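Beta-hexosaminidase Amuc_2018 (Akkermansia muciniphila, PDB 6JEB) hydrolyses terminal non-reducing N-acetyl-D-hexosamine residues from N-acetyl-beta-D-hexosaminides, including N-acetylglucosamine from terminally unbranched N-glycans and chitobiose. Local coordinates at residues Glu262-Cys267 and Glu284-Phe289; Pro304-Glu309 and Gly313-Gly318; Tyr322-Gly327 and Tyr350-Phe355; Glu334-Ala339 and Ala389-Gly394. All blocks are in the same frame, centred on the assembly; numbering follows the deposited sequence. Where two conformers were deposited one is given.

Interaction 1: Glu262-Cys267 and Glu284-Phe289. With ZN (zinc ion), chain B.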
# COMPACT_ATOMS: atom_id res chain seq x y z
N GLU A 262 15.74 -5.30 22.63
CA GLU A 262 16.00 -5.43 24.06
C GLU A 262 15.62 -6.80 24.61
O GLU A 262 16.38 -7.41 25.37
CB GLU A 262 15.25 -4.32 24.80
CG GLU A 262 15.28 -4.45 26.31
CD GLU A 262 14.37 -3.45 26.99
OE1 GLU A 262 14.05 -2.41 26.37
OE2 GLU A 262 13.97 -3.71 28.15
N LEU A 263 14.43 -7.29 24.26
CA LEU A 263 13.99 -8.56 24.85
C LEU A 263 14.72 -9.76 24.27
O LEU A 263 14.94 -10.74 24.98
CB LEU A 263 12.46 -8.72 24.76
CG LEU A 263 11.66 -7.69 25.56
CD1 LEU A 263 10.17 -8.05 25.59
CD2 LEU A 263 12.21 -7.53 26.97
N TRP A 264 15.11 -9.71 22.98
CA TRP A 264 16.00 -10.73 22.45
C TRP A 264 17.33 -10.74 23.19
O TRP A 264 17.88 -11.81 23.48
CB TRP A 264 16.25 -10.50 20.96
CG TRP A 264 15.18 -11.02 20.04
CD1 TRP A 264 14.01 -11.64 20.40
CD2 TRP A 264 15.21 -11.01 18.61
NE1 TRP A 264 13.30 -11.99 19.27
CE2 TRP A 264 14.02 -11.61 18.16
CE3 TRP A 264 16.13 -10.54 17.66
CZ2 TRP A 264 13.72 -11.76 16.81
CZ3 TRP A 264 15.83 -10.69 16.32
CH2 TRP A 264 14.63 -11.29 15.90
N GLU A 265 17.88 -9.56 23.48
CA GLU A 265 19.15 -9.50 24.20
C GLU A 265 19.04 -10.18 25.55
O GLU A 265 19.96 -10.90 25.96
CB GLU A 265 19.60 -8.05 24.37
CG GLU A 265 21.06 -7.91 24.84
CD GLU A 265 21.23 -8.17 26.33
OE1 GLU A 265 20.32 -7.82 27.11
OE2 GLU A 265 22.28 -8.74 26.71
N LYS A 266 17.91 -9.99 26.25
CA LYS A 266 17.73 -10.51 27.60
C LYS A 266 17.23 -11.94 27.64
O LYS A 266 17.40 -12.61 28.67
CB LYS A 266 16.72 -9.64 28.36
CG LYS A 266 17.22 -8.26 28.68
CD LYS A 266 16.16 -7.43 29.38
CE LYS A 266 16.69 -6.04 29.69
NZ LYS A 266 15.67 -5.18 30.34
N CYS A 267 16.63 -12.43 26.56
CA CYS A 267 16.00 -13.74 26.56
C CYS A 267 17.01 -14.84 26.88
O CYS A 267 18.06 -14.92 26.23
CB CYS A 267 15.38 -14.00 25.19
SG CYS A 267 14.74 -15.69 25.00
N GLU A 284 22.62 -9.30 13.90
CA GLU A 284 22.92 -10.60 13.30
C GLU A 284 21.78 -11.58 13.55
O GLU A 284 21.42 -12.38 12.68
CB GLU A 284 24.21 -11.17 13.88
CG GLU A 284 25.48 -10.70 13.22
CD GLU A 284 26.67 -11.54 13.65
OE1 GLU A 284 26.82 -12.67 13.14
OE2 GLU A 284 27.44 -11.07 14.51
N GLN A 285 21.20 -11.54 14.75
CA GLN A 285 20.06 -12.40 15.03
C GLN A 285 18.87 -12.05 14.14
O GLN A 285 18.18 -12.94 13.63
CB GLN A 285 19.68 -12.29 16.50
CG GLN A 285 18.65 -13.33 16.91
CD GLN A 285 18.28 -13.26 18.38
OE1 GLN A 285 19.03 -12.72 19.20
NE2 GLN A 285 17.12 -13.81 18.72
N MET A 286 18.63 -10.75 13.93
CA MET A 286 17.54 -10.32 13.06
C MET A 286 17.77 -10.79 11.63
O MET A 286 16.84 -11.26 10.97
CB MET A 286 17.42 -8.79 13.10
CG MET A 286 16.21 -8.21 12.35
SD MET A 286 14.63 -8.50 13.18
CE MET A 286 14.82 -7.55 14.69
N LYS A 287 19.01 -10.68 11.13
CA LYS A 287 19.32 -11.17 9.80
C LYS A 287 19.01 -12.66 9.67
O LYS A 287 18.40 -13.10 8.69
CB LYS A 287 20.78 -10.89 9.46
CG LYS A 287 21.21 -11.34 8.08
CD LYS A 287 22.69 -11.07 7.85
CE LYS A 287 23.10 -11.44 6.44
NZ LYS A 287 22.42 -10.59 5.41
N ALA A 288 19.41 -13.45 10.67
CA ALA A 288 19.17 -14.89 10.64
C ALA A 288 17.68 -15.19 10.73
O ALA A 288 17.19 -16.14 10.09
CB ALA A 288 19.91 -15.57 11.77
N PHE A 289 16.94 -14.41 11.53
CA PHE A 289 15.50 -14.60 11.64
C PHE A 289 14.82 -14.39 10.29
O PHE A 289 13.99 -15.21 9.86
CB PHE A 289 14.94 -13.64 12.69
CG PHE A 289 13.43 -13.63 12.76
CD1 PHE A 289 12.76 -14.68 13.36
CD2 PHE A 289 12.69 -12.59 12.20
CE1 PHE A 289 11.36 -14.69 13.41
CE2 PHE A 289 11.30 -12.60 12.25
CZ PHE A 289 10.64 -13.65 12.86
ZN ZN B . 13.97 -15.45 22.80
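Trp264 and Gln285 bring together the short helix 262-266 and the long helix 282-299; the axes of 262-266 and 284-289 cross at 99° with a closest approach of 11.7 Å, a gap bridged by side chains. The indole of Trp264 spans it to meet Gln285, Met286 and Phe289. The carboxamide of Gln285 lies stacked over one indole face, the two planes only 9° apart, with NE2 of Gln285 3.4 Å from CD2 of Trp264. An extended chain carries the amide there, and its polar end is also held by Arg274. Met286 crosses the outer edge of the indole at about a right angle, its chain bent at chi2 and chi3. CE of Met286 packs 3.7 Å from CZ3 of Trp264, and SD of Met286 lies 4.9 Å from the centroid of the Trp264 six-membered ring, an oblique Met-aromatic contact. The same ring turns its edge to the face of Phe289, a T-shaped pair with centroids 5.8 Å apart and planes at 65°. The short helix leads into the four-cysteine zinc site of the family 20 catalytic domain: Cys267 binds the zinc ion through SG at 2.3 Å, and Cys206, Cys226 and Cys270 complete it. NE1 of Trp264 donates to the carbonyl oxygen of Val225.

Interaction 2: Pro304-Glu309 and Gly313-Gly318. With ACM (acetamide), chain C.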
# COMPACT_ATOMS: atom_id res chain seq x y z
N PRO A 304 9.77 -12.60 0.13
CA PRO A 304 9.51 -11.62 1.19
C PRO A 304 9.73 -10.18 0.75
O PRO A 304 10.45 -9.89 -0.21
CB PRO A 304 10.58 -11.99 2.24
CG PRO A 304 11.75 -12.41 1.39
CD PRO A 304 11.13 -13.19 0.24
N GLN A 305 9.09 -9.28 1.49
CA GLN A 305 9.41 -7.85 1.48
C GLN A 305 9.48 -7.37 2.92
O GLN A 305 9.00 -8.04 3.84
CB GLN A 305 8.38 -7.02 0.72
CG GLN A 305 8.09 -7.50 -0.69
CD GLN A 305 7.09 -6.61 -1.39
OE1 GLN A 305 6.12 -6.15 -0.77
NE2 GLN A 305 7.30 -6.37 -2.67
N PHE A 306 10.07 -6.18 3.12
CA PHE A 306 10.30 -5.66 4.47
C PHE A 306 10.17 -4.15 4.47
O PHE A 306 10.48 -3.49 3.48
CB PHE A 306 11.72 -5.98 4.95
CG PHE A 306 12.12 -7.41 4.78
CD1 PHE A 306 12.66 -7.86 3.58
CD2 PHE A 306 11.99 -8.31 5.83
CE1 PHE A 306 13.03 -9.19 3.42
CE2 PHE A 306 12.36 -9.64 5.68
CZ PHE A 306 12.89 -10.07 4.47
N TRP A 307 9.75 -3.59 5.61
CA TRP A 307 9.97 -2.17 5.88
C TRP A 307 11.46 -1.96 6.11
O TRP A 307 12.06 -2.62 6.97
CB TRP A 307 9.19 -1.72 7.12
CG TRP A 307 7.70 -1.88 7.02
CD1 TRP A 307 6.92 -2.75 7.73
CD2 TRP A 307 6.80 -1.14 6.17
NE1 TRP A 307 5.60 -2.61 7.37
CE2 TRP A 307 5.50 -1.63 6.41
CE3 TRP A 307 6.97 -0.11 5.24
CZ2 TRP A 307 4.38 -1.13 5.75
CZ3 TRP A 307 5.86 0.39 4.58
CH2 TRP A 307 4.57 -0.12 4.84
N TYR A 308 12.08 -1.07 5.34
CA TYR A 308 13.50 -0.81 5.50
C TYR A 308 13.76 -0.09 6.82
O TYR A 308 13.15 0.95 7.09
CB TYR A 308 14.01 0.05 4.35
CG TYR A 308 15.50 0.26 4.37
CD1 TYR A 308 16.37 -0.83 4.34
CD2 TYR A 308 16.05 1.53 4.42
CE1 TYR A 308 17.75 -0.65 4.34
CE2 TYR A 308 17.43 1.72 4.43
CZ TYR A 308 18.27 0.63 4.39
OH TYR A 308 19.64 0.80 4.40
N GLU A 309 14.67 -0.63 7.64
CA GLU A 309 14.94 -0.06 8.96
C GLU A 309 16.33 0.54 9.08
O GLU A 309 16.81 0.78 10.19
CB GLU A 309 14.65 -1.08 10.07
CG GLU A 309 13.15 -1.31 10.29
CD GLU A 309 12.46 -0.08 10.87
OE1 GLU A 309 12.29 -0.01 12.10
OE2 GLU A 309 12.08 0.82 10.10
N GLY A 313 22.39 -4.44 6.01
CA GLY A 313 23.04 -5.72 6.21
C GLY A 313 22.13 -6.84 6.68
O GLY A 313 22.52 -8.01 6.59
N ILE A 314 20.92 -6.52 7.16
CA ILE A 314 20.04 -7.58 7.66
C ILE A 314 19.19 -8.22 6.56
O ILE A 314 18.47 -9.19 6.85
CB ILE A 314 19.14 -7.15 8.85
CG1 ILE A 314 18.10 -6.12 8.43
CG2 ILE A 314 20.00 -6.64 10.01
CD1 ILE A 314 17.05 -5.85 9.52
N TYR A 315 19.25 -7.72 5.33
CA TYR A 315 18.49 -8.27 4.22
C TYR A 315 19.42 -9.02 3.28
O TYR A 315 20.64 -8.88 3.34
CB TYR A 315 17.74 -7.15 3.48
CG TYR A 315 17.04 -6.21 4.43
CD1 TYR A 315 15.85 -6.58 5.07
CD2 TYR A 315 17.59 -4.97 4.74
CE1 TYR A 315 15.23 -5.72 5.97
CE2 TYR A 315 16.97 -4.11 5.63
CZ TYR A 315 15.79 -4.48 6.24
OH TYR A 315 15.18 -3.63 7.13
N HIS A 316 18.82 -9.84 2.42
CA HIS A 316 19.58 -10.61 1.45
C HIS A 316 19.51 -9.94 0.09
O HIS A 316 18.45 -9.45 -0.31
CB HIS A 316 18.99 -12.02 1.33
CG HIS A 316 19.87 -12.97 0.58
ND1 HIS A 316 19.91 -13.02 -0.79
CD2 HIS A 316 20.73 -13.92 1.02
CE1 HIS A 316 20.77 -13.95 -1.17
NE2 HIS A 316 21.27 -14.52 -0.09
N PRO A 317 20.62 -9.89 -0.65
CA PRO A 317 20.59 -9.31 -2.00
C PRO A 317 19.44 -9.87 -2.82
O PRO A 317 19.13 -11.06 -2.76
CB PRO A 317 21.95 -9.71 -2.58
CG PRO A 317 22.84 -9.78 -1.39
CD PRO A 317 21.98 -10.31 -0.26
N GLY A 318 18.78 -8.99 -3.56
CA GLY A 318 17.65 -9.36 -4.38
C GLY A 318 16.30 -9.15 -3.72
O GLY A 318 15.28 -9.15 -4.42
C1 ACM C . 5.95 1.93 9.87
O ACM C . 5.63 3.06 9.69
N ACM C . 5.88 1.40 11.20
C2 ACM C . 6.45 1.00 8.77
O HOH W 1 13.10 -4.66 8.42
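Tyr315 pushes its phenol ring back against strand 303-307, lodging between Phe306 and Tyr308. This is the tight part: CE1 of Tyr315 lies 3.7 Å from CB of Phe306, and on the other rim CE2 of Tyr315 is 3.6 Å from CD1 of Tyr308. Phe306 offers a face to CD1 of Tyr315, but both ring pairs are oblique, with planes at 51° and 40°. Ile314 CG1 lies over the centre of one Tyr315 face, beside this aromatic cluster of Phe306, Tyr308 and Tyr315. The loop 313-318 links two adjacent parallel strands, 303-307 and 320-323, of the TIM-barrel catalytic domain, and the cluster packs it back onto the first of them. Trp307 points to the other side of the strand, its CD2 3.4 Å from C2 of the bound acetamide. The buried hydroxyl end is water-mediated: a water lies 2.7 Å from OH of Tyr315 and donates to the Trp307 carbonyl oxygen. A leucine in place of Tyr315 would probably leave this water without its phenolic partner and open a gap between Phe306 and Tyr308. The loose side is the solvent-exposed end from His316 to Gly318, where ND1 of His316 donates to the Pro317 carbonyl oxygen.

Interaction 3: Tyr322-Gly327 and Tyr350-Phe355. With ACM (acetamide), chain C.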
# COMPACT_ATOMS: atom_id res chain seq x y z
N TYR A 322 11.00 -1.34 1.67
CA TYR A 322 10.24 -0.10 1.54
C TYR A 322 10.92 0.98 2.37
O TYR A 322 11.01 0.87 3.60
CB TYR A 322 8.82 -0.27 2.08
CG TYR A 322 7.90 -1.18 1.30
CD1 TYR A 322 8.10 -2.56 1.27
CD2 TYR A 322 6.79 -0.67 0.65
CE1 TYR A 322 7.23 -3.39 0.58
CE2 TYR A 322 5.91 -1.50 -0.03
CZ TYR A 322 6.13 -2.85 -0.06
OH TYR A 322 5.25 -3.65 -0.74
N ALA A 323 11.37 2.05 1.71
CA ALA A 323 11.92 3.20 2.41
C ALA A 323 10.78 4.04 2.97
O ALA A 323 9.87 4.42 2.23
CB ALA A 323 12.78 4.04 1.46
N TRP A 324 10.82 4.31 4.26
CA TRP A 324 9.73 5.06 4.89
C TRP A 324 10.18 6.10 5.91
O TRP A 324 9.49 7.11 6.06
CB TRP A 324 8.73 4.11 5.56
CG TRP A 324 9.25 3.39 6.78
CD1 TRP A 324 9.99 2.24 6.81
CD2 TRP A 324 9.02 3.75 8.15
NE1 TRP A 324 10.24 1.87 8.11
CE2 TRP A 324 9.66 2.78 8.95
CE3 TRP A 324 8.35 4.81 8.78
CZ2 TRP A 324 9.63 2.84 10.35
CZ3 TRP A 324 8.33 4.86 10.16
CH2 TRP A 324 8.96 3.88 10.93
N ARG A 325 11.29 5.90 6.61
CA ARG A 325 11.62 6.77 7.72
C ARG A 325 11.95 8.18 7.25
O ARG A 325 12.61 8.37 6.22
CB ARG A 325 12.77 6.18 8.52
CG ARG A 325 12.31 4.99 9.33
CD ARG A 325 13.34 4.54 10.31
NE ARG A 325 12.83 3.48 11.19
CZ ARG A 325 12.32 3.69 12.40
NH1 ARG A 325 12.23 4.92 12.89
NH2 ARG A 325 11.91 2.66 13.13
N GLN A 326 11.48 9.16 8.02
CA GLN A 326 11.66 10.56 7.68
C GLN A 326 13.14 10.90 7.57
O GLN A 326 13.97 10.45 8.37
CB GLN A 326 10.99 11.42 8.75
CG GLN A 326 11.37 12.89 8.71
CD GLN A 326 12.34 13.27 9.81
OE1 GLN A 326 12.03 13.17 11.00
NE2 GLN A 326 13.53 13.71 9.42
N GLY A 327 13.48 11.68 6.54
CA GLY A 327 14.83 12.17 6.36
C GLY A 327 15.82 11.18 5.80
O GLY A 327 16.99 11.53 5.64
N TYR A 350 6.00 12.14 2.38
CA TYR A 350 5.13 12.35 1.22
C TYR A 350 3.99 11.34 1.15
O TYR A 350 2.95 11.64 0.55
CB TYR A 350 5.94 12.18 -0.07
CG TYR A 350 7.06 13.16 -0.26
CD1 TYR A 350 8.33 12.89 0.22
CD2 TYR A 350 6.84 14.37 -0.91
CE1 TYR A 350 9.37 13.79 0.06
CE2 TYR A 350 7.88 15.28 -1.09
CZ TYR A 350 9.13 14.98 -0.60
OH TYR A 350 10.17 15.88 -0.76
N CYS A 351 4.18 10.15 1.73
CA CYS A 351 3.36 9.00 1.39
C CYS A 351 2.54 8.47 2.55
O CYS A 351 1.72 7.56 2.33
CB CYS A 351 4.23 7.84 0.89
SG CYS A 351 5.22 8.23 -0.56
N TYR A 352 2.74 8.98 3.76
CA TYR A 352 2.01 8.50 4.93
C TYR A 352 0.69 9.26 5.00
O TYR A 352 0.63 10.39 5.50
CB TYR A 352 2.88 8.65 6.19
CG TYR A 352 3.69 7.40 6.45
CD1 TYR A 352 4.24 6.67 5.40
CD2 TYR A 352 3.91 6.95 7.75
CE1 TYR A 352 4.98 5.51 5.63
CE2 TYR A 352 4.65 5.79 8.00
CZ TYR A 352 5.17 5.08 6.93
OH TYR A 352 5.88 3.92 7.16
N LEU A 353 -0.37 8.65 4.47
CA LEU A 353 -1.63 9.35 4.32
C LEU A 353 -2.47 9.34 5.59
O LEU A 353 -3.58 9.90 5.59
CB LEU A 353 -2.41 8.82 3.11
CG LEU A 353 -1.60 8.88 1.81
CD1 LEU A 353 -2.45 8.49 0.60
CD2 LEU A 353 -0.95 10.27 1.60
N ASP A 354 -1.98 8.73 6.67
CA ASP A 354 -2.61 8.93 7.96
C ASP A 354 -2.37 10.34 8.50
O ASP A 354 -3.12 10.80 9.36
CB ASP A 354 -2.17 7.86 8.97
CG ASP A 354 -0.65 7.74 9.10
OD1 ASP A 354 0.07 7.85 8.08
OD2 ASP A 354 -0.16 7.52 10.23
N PHE A 355 -1.34 11.04 8.00
CA PHE A 355 -1.04 12.37 8.51
C PHE A 355 -2.11 13.35 8.01
O PHE A 355 -2.68 13.16 6.94
CB PHE A 355 0.34 12.84 8.01
CG PHE A 355 1.51 12.02 8.54
CD1 PHE A 355 1.34 10.98 9.44
CD2 PHE A 355 2.80 12.31 8.10
CE1 PHE A 355 2.43 10.24 9.91
CE2 PHE A 355 3.90 11.58 8.56
CZ PHE A 355 3.71 10.55 9.47
C1 ACM C . 5.95 1.93 9.87
O ACM C . 5.63 3.06 9.69
N ACM C . 5.88 1.40 11.20
C2 ACM C . 6.45 1.00 8.77
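Trp324 and Tyr352 meet beside the bound acetamide, and they alone carry the contact between the end of strand 320-323 and the loop 350-355. The aromatic part is a rim-to-rim meeting: the two ring planes are almost parallel, 3° apart, yet neither ring lies over the other, and the centroids are 5.9 Å apart. The phenol reaches across with its oxygen leading, so that OH of Tyr352 comes to 3.1 Å from CE3 of Trp324. Behind it, CZ of Tyr352 is 3.7 Å from the same carbon. Trp324 has CG between its backbone N and carbonyl carbon (chi1 69°), which sets the indole beside the phenol and against the ligand.

Packing on the ligand uses the indole face. Acetamide C2 sits over the centre of the indole. Acetamide O is 3.3 Å from CZ3 of Trp324. The aliphatic CG of Arg325 covers the opposite face, so the ring is sandwiched between its own neighbour and the ligand.

Polar contact is supplied by the phenol. OH of Tyr352 donates to the acetamide oxygen at 2.7 Å, and this oxygen lies in the plane of the Tyr352 ring, at its edge. Asp257 also hydrogen-bonds the ligand, while Trp307 and Trp400 line the same pocket.

Acetamide matches the end of the substrate's N-acetyl group. The tyrosine bond and the aromatic walls are therefore consistent with substrate-assisted catalysis in family 20, where the acetamido oxygen attacks the anomeric carbon: they would hold that group in place and orient its carbonyl.

Interaction 4: Glu334-Ala339 and Ala389-Gly394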
# COMPACT_ATOMS: atom_id res chain seq x y z
N GLU A 334 20.75 5.04 -1.80
CA GLU A 334 22.17 4.75 -1.98
C GLU A 334 22.56 3.43 -1.33
O GLU A 334 23.26 2.61 -1.93
CB GLU A 334 23.01 5.90 -1.42
CG GLU A 334 24.48 5.57 -1.25
CD GLU A 334 25.25 6.71 -0.62
OE1 GLU A 334 25.28 7.81 -1.21
OE2 GLU A 334 25.81 6.52 0.48
N LYS A 335 22.10 3.20 -0.09
CA LYS A 335 22.50 1.99 0.63
C LYS A 335 21.86 0.74 0.02
O LYS A 335 22.50 -0.32 -0.02
CB LYS A 335 22.15 2.11 2.11
CG LYS A 335 22.92 3.18 2.86
CD LYS A 335 24.42 2.94 2.83
CE LYS A 335 25.18 4.12 3.42
NZ LYS A 335 26.36 4.50 2.60
N THR A 336 20.61 0.83 -0.43
CA THR A 336 20.00 -0.35 -1.03
C THR A 336 20.67 -0.70 -2.35
O THR A 336 20.85 -1.89 -2.67
CB THR A 336 18.49 -0.16 -1.21
OG1 THR A 336 18.23 1.03 -1.95
CG2 THR A 336 17.79 -0.10 0.14
N LYS A 337 21.06 0.30 -3.14
CA LYS A 337 21.81 0.02 -4.36
C LYS A 337 23.11 -0.70 -4.03
O LYS A 337 23.45 -1.71 -4.66
CB LYS A 337 22.10 1.31 -5.12
CG LYS A 337 22.89 1.09 -6.40
CD LYS A 337 23.31 2.39 -7.04
CE LYS A 337 24.28 2.14 -8.19
NZ LYS A 337 23.64 1.34 -9.27
N LYS A 338 23.85 -0.21 -3.03
CA LYS A 338 25.12 -0.83 -2.67
C LYS A 338 24.93 -2.26 -2.17
O LYS A 338 25.79 -3.12 -2.41
CB LYS A 338 25.84 -0.01 -1.60
CG LYS A 338 26.28 1.37 -2.05
CD LYS A 338 27.21 2.01 -1.03
CE LYS A 338 27.45 3.48 -1.34
NZ LYS A 338 27.77 3.69 -2.77
N ALA A 339 23.82 -2.53 -1.50
CA ALA A 339 23.55 -3.85 -0.94
C ALA A 339 22.85 -4.78 -1.93
O ALA A 339 22.57 -5.93 -1.57
CB ALA A 339 22.70 -3.73 0.33
N ALA A 389 19.42 5.03 -9.40
CA ALA A 389 18.09 4.81 -8.84
C ALA A 389 17.25 3.81 -9.62
O ALA A 389 16.04 3.72 -9.39
CB ALA A 389 17.35 6.15 -8.71
N GLY A 390 17.86 3.03 -10.52
CA GLY A 390 17.09 2.10 -11.33
C GLY A 390 16.53 0.92 -10.57
O GLY A 390 15.66 0.22 -11.09
N HIS A 391 17.02 0.68 -9.35
CA HIS A 391 16.51 -0.37 -8.49
C HIS A 391 15.24 0.05 -7.75
O HIS A 391 14.69 -0.76 -6.98
CB HIS A 391 17.59 -0.80 -7.50
CG HIS A 391 18.02 0.29 -6.57
ND1 HIS A 391 18.57 1.47 -7.02
CD2 HIS A 391 17.96 0.40 -5.22
CE1 HIS A 391 18.84 2.25 -5.99
NE2 HIS A 391 18.47 1.62 -4.89
N ILE A 392 14.77 1.27 -7.95
CA ILE A 392 13.50 1.71 -7.38
C ILE A 392 12.38 1.15 -8.24
O ILE A 392 12.32 1.40 -9.45
CB ILE A 392 13.42 3.24 -7.30
CG1 ILE A 392 14.48 3.78 -6.35
CG2 ILE A 392 12.02 3.68 -6.87
CD1 ILE A 392 14.61 5.30 -6.37
N ARG A 393 11.49 0.37 -7.62
CA ARG A 393 10.40 -0.28 -8.32
C ARG A 393 9.14 0.57 -8.39
O ARG A 393 8.27 0.28 -9.23
CB ARG A 393 10.05 -1.61 -7.64
CG ARG A 393 11.21 -2.60 -7.58
CD ARG A 393 10.82 -3.86 -6.83
NE ARG A 393 9.73 -4.59 -7.48
CZ ARG A 393 9.18 -5.69 -6.99
NH1 ARG A 393 9.61 -6.21 -5.85
NH2 ARG A 393 8.19 -6.29 -7.65
N GLY A 394 9.01 1.58 -7.55
CA GLY A 394 7.84 2.43 -7.61
C GLY A 394 7.55 3.09 -6.27
O GLY A 394 8.45 3.36 -5.49
O HOH W 2 20.59 1.23 -9.23
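His391 reaches helix 329-339 from a type I turn that runs from Ala389 to Ile392 and is closed by the backbone bond from Ile392 N to Ala389 O. Ala389 turns its CB away from the helix, and His391 makes the whole contact. With CG between the backbone N and the carbonyl carbon (chi1 62°), the imidazole extends to the helix and donates from NE2 to OG1 of Thr336 at 3.0 Å. The acceptor lies only 4° out of the ring plane; OG1 is itself bonded to the carbonyl oxygen of Ser332, and NE2 also to that of Ile333. One ring face receives CB of Lys337 in a CH-pi contact, 3.8 Å from the His391 ring centroid. ND1 of His391 shares a water, 3.0 Å from ND1, with NZ of Lys337, which also bonds to the carbonyl oxygen of Lys387. Were His391 an alanine, Thr336 OG1 and Ile333 O would probably lose the imidazole donor and CB of Lys337 the ring face it packs on. Past the turn, Ile392 begins strand 392-399, where Arg393 and Gly394 pair with strand 342-345. The turn thus leads into the parallel barrel sheet, with helix 329-339 packed on it through Thr336 and Leu343.

Overall arrangement
All four contacts belong to the family 20 catalytic domain, but they occupy different layers. Interactions 1 and 2 are buried and mainly aromatic; they touch through helix 282-299, where Lys287 bonds to the carbonyl oxygen of Gly313, so the zinc-bearing region adjoins the barrel's outer layer. Interactions 3 and 4 are partly buried. Interactions 2 and 3 lie on the neighbouring strands 303-307 and 320-323 respectively, linked by backbone pairing and by Gln305 OE1 with Tyr322 OH; both reach the acetamide, with an aromatic wall from each and a polar grip from interaction 3. Interaction 4 reaches the same sheet away from the ligand: it rests on a histidine hydrogen bond and a water, and packs against interaction 2 through Tyr308 and Lys335.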